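Local coordinates for protein MxaA (Stigmatella aurantiaca, PDB 4W4T) that uses NADPH, through this terminal reductase domain, to release the myxalamid chain from its polyketide-peptide synthetase, probably as a primary alcohol, at residues Glu320-Asn323 / Tyr324-Ala327. Sequence-based numbering, arbitrary orientation.
Sequences EMWN and YMRA
Y324 lays its ring back along the helix over the turn that begins at E320, with the carbonyl oxygen of E320 beneath one face, offset toward the rim, and 3.2 Å from CG of Y324. The same oxygen takes the backbone N-H of Y324, the first of four consecutive i to i+4 alpha-helical bonds ending with A327 on N323. With CG of Y324 anti to its own carbonyl carbon (chi1 -60°), the phenol runs back toward E320, where its OH lies 4.1 Å from CB of E320. A water 2.6 Å from that OH donates a weak bond to OE2 of E320, while OE1 is held by the backbone N of R317. Replacing Y324 with an alanine would probably take the ring cover off the E320 carbonyl oxygen, though not its backbone bond, and cost the water its phenolic partner.

A second flank pairs W322 with M325. These side chains run alongside each other, and SE of selenomethionine M325 meets the benzo edge of the indole in its plane, 3.9 Å from CE3 of W322, an edge-on Met-aromatic contact. The methyl CE of M321 touches the same selenium from another side, at 4.1 Å.

R326, extended from CG to NE, reaches back so that CB of W322 sits over one face of its guanidinium, 3.7 Å from NH2. A water in the guanidinium plane accepts from NH1 of R326 and donates to OD1 of N323; NH2 is hydrogen-bonded to the carbonyl of L332.

Helix 318-328 lies outside the parallel Rossmann sheet, away from the NADPH site: M321, Y324 and M325 meet I403 of helix 400-412, M325 also L266 and V270 of helix 261-272, and W322 and R326 touch V334 in the two-stranded sheet 274-277/333-336.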
# COMPACT_ATOMS: atom_id res chain seq x y z
N GLU A 320 -0.84 -28.61 -8.77
CA GLU A 320 -0.31 -28.80 -10.13
C GLU A 320 0.60 -27.62 -10.51
O GLU A 320 1.68 -27.81 -11.07
CB GLU A 320 -1.46 -28.94 -11.15
CG GLU A 320 -2.40 -30.10 -10.87
CD GLU A 320 -3.55 -30.19 -11.86
OE1 GLU A 320 -4.34 -29.22 -11.98
OE2 GLU A 320 -3.66 -31.24 -12.53
N MSE A 321 0.16 -26.41 -10.18
CA MSE A 321 0.99 -25.24 -10.42
C MSE A 321 2.36 -25.39 -9.77
O MSE A 321 3.37 -25.13 -10.39
CB MSE A 321 0.31 -23.97 -9.90
CG MSE A 321 -0.73 -23.40 -10.81
SE MSE A 321 0.07 -22.72 -12.48
CE MSE A 321 1.45 -21.55 -11.78
N TRP A 322 2.40 -25.80 -8.51
CA TRP A 322 3.69 -25.91 -7.85
C TRP A 322 4.51 -27.03 -8.49
O TRP A 322 5.72 -26.88 -8.64
CB TRP A 322 3.53 -26.13 -6.34
CG TRP A 322 2.45 -25.29 -5.69
CD1 TRP A 322 1.56 -25.71 -4.75
CD2 TRP A 322 2.15 -23.91 -5.95
NE1 TRP A 322 0.72 -24.67 -4.40
CE2 TRP A 322 1.05 -23.56 -5.13
CE3 TRP A 322 2.69 -22.93 -6.79
CZ2 TRP A 322 0.49 -22.28 -5.12
CZ3 TRP A 322 2.13 -21.66 -6.79
CH2 TRP A 322 1.05 -21.34 -5.96
N ASN A 323 3.86 -28.11 -8.90
CA ASN A 323 4.57 -29.17 -9.63
C ASN A 323 5.25 -28.58 -10.87
O ASN A 323 6.40 -28.90 -11.16
CB ASN A 323 3.63 -30.30 -10.05
CG ASN A 323 3.13 -31.13 -8.87
OD1 ASN A 323 3.71 -31.13 -7.79
ND2 ASN A 323 2.03 -31.84 -9.09
N TYR A 324 4.53 -27.74 -11.62
CA TYR A 324 5.07 -27.21 -12.87
C TYR A 324 6.26 -26.31 -12.59
O TYR A 324 7.23 -26.28 -13.35
CB TYR A 324 4.00 -26.43 -13.66
CG TYR A 324 2.77 -27.24 -14.05
CD1 TYR A 324 2.85 -28.62 -14.23
CD2 TYR A 324 1.53 -26.62 -14.23
CE1 TYR A 324 1.73 -29.36 -14.59
CE2 TYR A 324 0.40 -27.36 -14.59
CZ TYR A 324 0.51 -28.73 -14.76
OH TYR A 324 -0.59 -29.47 -15.10
N MSE A 325 6.19 -25.57 -11.49
CA MSE A 325 7.27 -24.66 -11.13
C MSE A 325 8.50 -25.38 -10.58
O MSE A 325 9.64 -24.98 -10.86
CB MSE A 325 6.74 -23.61 -10.15
CG MSE A 325 5.68 -22.75 -10.85
SE MSE A 325 4.98 -21.42 -9.63
CE MSE A 325 6.61 -20.35 -9.45
N ARG A 326 8.30 -26.46 -9.83
CA ARG A 326 9.43 -27.27 -9.39
C ARG A 326 10.12 -27.90 -10.59
O ARG A 326 11.35 -28.04 -10.61
CB ARG A 326 9.00 -28.38 -8.42
CG ARG A 326 8.45 -27.86 -7.11
CD ARG A 326 8.21 -29.00 -6.13
NE ARG A 326 7.38 -28.54 -5.03
CZ ARG A 326 6.07 -28.76 -4.95
NH1 ARG A 326 5.46 -29.46 -5.90
NH2 ARG A 326 5.38 -28.30 -3.92
N ALA A 327 9.32 -28.32 -11.56
CA ALA A 327 9.87 -29.00 -12.73
C ALA A 327 10.76 -28.05 -13.50
O ALA A 327 11.78 -28.44 -14.06
CB ALA A 327 8.75 -29.56 -13.60
O HOH W 1 -0.91 -31.91 -14.27
O HOH W 2 2.79 -29.55 -5.44